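Local coordinates for signal recognition particle 54 kDa protein (Aeropyrum pernix, PDB 7EPK) that belongs to the SRP54 family of signal recognition particle proteins, joining a helical bundle, a P-loop GTPase-type domain and a signal-peptide-binding domain, at residues L100-Q105 with E230-S235. Numbering follows the deposited sequence.
Sequences LLVGVQ and ERFHKS. With GDP (guanosine-5'-diphosphate), chain B.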
ATOM      1  N   LEU A 100      -4.620  21.402  11.616  1.00 38.92           N
ATOM      2  CA  LEU A 100      -5.759  22.312  11.336  1.00 36.14           C
ATOM      3  C   LEU A 100      -6.720  21.650  10.352  1.00 37.42           C
ATOM      4  O   LEU A 100      -6.377  21.525   9.172  1.00 44.53           O
ATOM      5  CB  LEU A 100      -5.234  23.639  10.785  1.00 36.80           C
ATOM      6  CG  LEU A 100      -6.309  24.665  10.408  1.00 36.95           C
ATOM      7  CD1 LEU A 100      -7.154  25.036  11.610  1.00 36.42           C
ATOM      8  CD2 LEU A 100      -5.690  25.913   9.784  1.00 36.47           C
ATOM      9  N   LEU A 101      -7.924  21.327  10.805  1.00 40.57           N
ATOM     10  CA  LEU A 101      -9.055  20.926   9.922  1.00 41.07           C
ATOM     11  C   LEU A 101      -9.585  22.138   9.120  1.00 45.72           C
ATOM     12  O   LEU A 101      -9.630  23.265   9.632  1.00 52.23           O
ATOM     13  CB  LEU A 101     -10.132  20.292  10.810  1.00 36.63           C
ATOM     14  CG  LEU A 101      -9.960  18.798  11.070  1.00 36.89           C
ATOM     15  CD1 LEU A 101      -8.494  18.394  11.103  1.00 37.87           C
ATOM     16  CD2 LEU A 101     -10.664  18.372  12.339  1.00 38.20           C
ATOM     17  N   VAL A 102      -9.925  21.941   7.856  1.00 49.26           N
ATOM     18  CA  VAL A 102     -10.563  22.987   7.009  1.00 54.40           C
ATOM     19  C   VAL A 102     -11.563  22.254   6.121  1.00 60.30           C
ATOM     20  O   VAL A 102     -11.481  21.022   6.048  1.00 51.49           O
ATOM     21  CB  VAL A 102      -9.547  23.833   6.206  1.00 53.91           C
ATOM     22  CG1 VAL A 102      -8.573  24.571   7.114  1.00 49.07           C
ATOM     23  CG2 VAL A 102      -8.777  23.032   5.169  1.00 52.66           C
ATOM     24  N   GLY A 103     -12.511  22.988   5.533  1.00 77.33           N
ATOM     25  CA  GLY A 103     -13.696  22.416   4.865  1.00 74.78           C
ATOM     26  C   GLY A 103     -14.943  23.233   5.146  1.00 69.10           C
ATOM     27  O   GLY A 103     -14.899  24.064   6.052  1.00 57.92           O
ATOM     28  N   VAL A 104     -16.000  22.986   4.365  1.00 76.01           N
ATOM     29  CA  VAL A 104     -17.339  23.641   4.459  1.00 68.40           C
ATOM     30  C   VAL A 104     -18.237  22.829   5.389  1.00 70.84           C
ATOM     31  O   VAL A 104     -18.156  21.570   5.396  1.00 61.08           O
ATOM     32  CB  VAL A 104     -18.030  23.798   3.090  1.00 64.27           C
ATOM     33  CG1 VAL A 104     -17.187  24.604   2.121  1.00 63.62           C
ATOM     34  CG2 VAL A 104     -18.416  22.454   2.487  1.00 64.05           C
ATOM     35  N   GLN A 105     -19.149  23.548   6.045  1.00 76.86           N
ATOM     36  CA  GLN A 105     -20.053  23.020   7.089  1.00 70.10           C
ATOM     37  C   GLN A 105     -20.820  21.848   6.477  1.00 66.63           C
ATOM     38  O   GLN A 105     -21.023  21.844   5.256  1.00 69.29           O
ATOM     39  CB  GLN A 105     -20.925  24.161   7.607  1.00 74.03           C
ATOM     40  CG  GLN A 105     -21.782  23.804   8.819  1.00 78.32           C
ATOM     41  CD  GLN A 105     -22.361  25.036   9.481  1.00 73.68           C
ATOM     42  OE1 GLN A 105     -22.215  26.159   8.997  1.00 67.60           O
ATOM     43  NE2 GLN A 105     -23.009  24.833  10.615  1.00 72.47           N
ATOM     44  N   GLU A 230      -9.076  24.141  -4.620  1.00 70.72           N
ATOM     45  CA  GLU A 230      -8.330  25.368  -5.053  1.00 69.72           C
ATOM     46  C   GLU A 230      -8.575  26.482  -4.023  1.00 58.08           C
ATOM     47  O   GLU A 230      -7.621  27.105  -3.530  1.00 45.55           O
ATOM     48  CB  GLU A 230      -8.762  25.831  -6.454  1.00 78.15           C
ATOM     49  CG  GLU A 230      -8.516  24.829  -7.593  1.00 86.21           C
ATOM     50  CD  GLU A 230      -9.254  25.045  -8.926  1.00 88.78           C
ATOM     51  OE1 GLU A 230      -8.894  24.362  -9.910  1.00 72.46           O
ATOM     52  OE2 GLU A 230     -10.198  25.885  -9.000  1.00 89.80           O
ATOM     53  N   ARG A 231      -9.832  26.723  -3.690  1.00 61.55           N
ATOM     54  CA  ARG A 231     -10.200  27.803  -2.748  1.00 69.56           C
ATOM     55  C   ARG A 231      -9.472  27.603  -1.417  1.00 74.34           C
ATOM     56  O   ARG A 231      -8.814  28.551  -0.944  1.00 71.00           O
ATOM     57  CB  ARG A 231     -11.711  27.837  -2.533  1.00 69.15           C
ATOM     58  CG  ARG A 231     -12.405  28.933  -3.324  1.00 72.36           C
ATOM     59  CD  ARG A 231     -13.459  28.355  -4.232  1.00 74.53           C
ATOM     60  NE  ARG A 231     -14.399  27.515  -3.504  1.00 68.33           N
ATOM     61  CZ  ARG A 231     -15.258  26.693  -4.091  1.00 69.27           C
ATOM     62  NH1 ARG A 231     -15.296  26.624  -5.413  1.00 74.44           N
ATOM     63  NH2 ARG A 231     -16.075  25.947  -3.364  1.00 65.74           N
ATOM     64  N   PHE A 232      -9.612  26.424  -0.814  1.00 75.97           N
ATOM     65  CA  PHE A 232      -9.075  26.152   0.542  1.00 73.27           C
ATOM     66  C   PHE A 232      -7.548  26.091   0.490  1.00 69.73           C
ATOM     67  O   PHE A 232      -6.892  26.546   1.443  1.00 81.23           O
ATOM     68  CB  PHE A 232      -9.731  24.910   1.137  1.00 69.32           C
ATOM     69  CG  PHE A 232     -11.017  25.227   1.854  1.00 68.79           C
ATOM     70  CD1 PHE A 232     -10.995  25.879   3.078  1.00 68.00           C
ATOM     71  CD2 PHE A 232     -12.242  24.906   1.293  1.00 67.30           C
ATOM     72  CE1 PHE A 232     -12.177  26.177   3.737  1.00 71.79           C
ATOM     73  CE2 PHE A 232     -13.425  25.192   1.956  1.00 66.60           C
ATOM     74  CZ  PHE A 232     -13.390  25.825   3.180  1.00 73.43           C
ATOM     75  N   HIS A 233      -7.000  25.590  -0.610  1.00 66.44           N
ATOM     76  CA  HIS A 233      -5.536  25.425  -0.805  1.00 73.47           C
ATOM     77  C   HIS A 233      -4.853  26.797  -0.881  1.00 70.67           C
ATOM     78  O   HIS A 233      -3.647  26.877  -0.561  1.00 70.10           O
ATOM     79  CB  HIS A 233      -5.268  24.571  -2.049  1.00 76.93           C
ATOM     80  CG  HIS A 233      -3.839  24.206  -2.236  1.00 74.14           C
ATOM     81  ND1 HIS A 233      -3.337  22.998  -1.803  1.00 66.08           N
ATOM     82  CD2 HIS A 233      -2.813  24.884  -2.797  1.00 75.25           C
ATOM     83  CE1 HIS A 233      -2.059  22.934  -2.114  1.00 75.47           C
ATOM     84  NE2 HIS A 233      -1.713  24.076  -2.724  1.00 76.80           N
ATOM     85  N   LYS A 234      -5.586  27.823  -1.317  1.00 68.22           N
ATOM     86  CA  LYS A 234      -5.058  29.197  -1.486  1.00 70.03           C
ATOM     87  C   LYS A 234      -4.791  29.757  -0.092  1.00 66.10           C
ATOM     88  O   LYS A 234      -3.668  30.221   0.140  1.00 78.19           O
ATOM     89  CB  LYS A 234      -6.049  30.043  -2.293  1.00 80.58           C
ATOM     90  CG  LYS A 234      -5.494  31.303  -2.948  1.00 82.85           C
ATOM     91  CD  LYS A 234      -6.535  32.077  -3.746  1.00 87.66           C
ATOM     92  CE  LYS A 234      -6.085  32.442  -5.148  1.00 93.27           C
ATOM     93  NZ  LYS A 234      -7.223  32.497  -6.096  1.00 94.19           N
ATOM     94  N   SER A 235      -5.784  29.685   0.798  1.00 74.46           N
ATOM     95  CA  SER A 235      -5.775  30.311   2.154  1.00 81.27           C
ATOM     96  C   SER A 235      -4.849  29.529   3.097  1.00 74.64           C
ATOM     97  O   SER A 235      -4.040  30.149   3.786  1.00 71.81           O
ATOM     98  CB  SER A 235      -7.171  30.397   2.730  1.00 78.37           C
ATOM     99  OG  SER A 235      -7.670  29.100   3.028  1.00 83.53           O
TER
HETATM  100  PB  GDP B 501     -19.223  19.892  10.029  1.00 77.00           P
HETATM  101  O1B GDP B 501     -20.186  21.047   9.862  1.00 73.14           O
HETATM  102  O2B GDP B 501     -18.244  19.834   8.872  1.00 93.84           O
HETATM  103  O3B GDP B 501     -18.536  19.806  11.383  1.00 83.72           O
HETATM  104  O3A GDP B 501     -20.047  18.513   9.949  1.00 65.95           O
HETATM  105  PA  GDP B 501     -20.505  17.619  11.229  1.00 68.27           P
HETATM  106  O1A GDP B 501     -21.382  18.536  12.072  1.00 68.89           O
HETATM  107  O2A GDP B 501     -19.369  16.803  11.799  1.00 56.23           O
HETATM  108  O5' GDP B 501     -21.468  16.489  10.630  1.00 73.13           O
HETATM  109  C5' GDP B 501     -22.475  16.778   9.642  1.00 73.71           C
HETATM  110  C4' GDP B 501     -23.216  15.481   9.366  1.00 71.54           C
HETATM  111  O4' GDP B 501     -22.319  14.565   8.724  1.00 75.53           O
HETATM  112  C3' GDP B 501     -23.653  14.808  10.664  1.00 69.98           C
HETATM  113  O3' GDP B 501     -25.007  14.384  10.538  1.00 65.19           O
HETATM  114  C2' GDP B 501     -22.695  13.641  10.857  1.00 74.70           C
HETATM  115  O2' GDP B 501     -23.324  12.580  11.590  1.00 74.91           O
HETATM  116  C1' GDP B 501     -22.334  13.289   9.404  1.00 83.21           C
HETATM  117  N9  GDP B 501     -21.070  12.514   9.103  1.00 87.59           N
HETATM  118  C8  GDP B 501     -19.792  12.891   9.305  1.00 94.61           C
HETATM  119  N7  GDP B 501     -18.908  11.946   8.879  1.00 95.88           N
HETATM  120  C5  GDP B 501     -19.630  10.951   8.365  1.00 88.66           C
HETATM  121  C6  GDP B 501     -19.332   9.660   7.740  1.00 98.96           C
HETATM  122  O6  GDP B 501     -18.155   9.282   7.611  1.00100.68           O
HETATM  123  N1  GDP B 501     -20.354   8.891   7.346  1.00117.86           N
HETATM  124  C2  GDP B 501     -21.639   9.271   7.499  1.00118.86           C
HETATM  125  N2  GDP B 501     -22.621   8.443   7.063  1.00122.22           N
HETATM  126  N3  GDP B 501     -21.988  10.455   8.066  1.00110.83           N
HETATM  127  C4  GDP B 501     -21.039  11.317   8.511  1.00 93.47           C
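The Phe232 ring lies with one face against the backbone of Gly103. Gly103 N sits 3.6 Å above the ring plane, displaced toward the rim. Gly103 CA makes a CH-pi contact over the same ring, 4.2 Å from its centroid and 25° off the normal. Val104 CG1 meets the ring at its edge, in plane, 3.8 Å from Phe232 CE2. Val102 approaches obliquely, with its CB 4.0 Å from Phe232 CD1. Val104 CG1 lies beside its backbone N (chi1 -58°) and anti to the carbonyl carbon, which brings this methyl to the ring edge. No hydrogen bond crosses the contact. The ring packs on the Gly103 backbone, with Phe232 CZ 3.6 Å from Gly103 C, and on the two valine side chains. On the helix, Ser235 OG donates to Phe232 O at 3.1 Å. Gly103 belongs to what is probably the P-loop (Walker A), consistent with the P-loop NTPase fold. Its carbonyl O accepts a hydrogen bond from Lys109 NZ, while Val104 and Gln105 line the GDP pocket. Phe232 thus packs behind the start of the nucleotide-binding loop. Strand 97-102 runs parallel between strands 180-184 and 212-218. Helix 225-235 packs by Phe232 on Leu215 of strand 212-218 and on Leu198 of helix 194-208, whose Met201 also touches Val102.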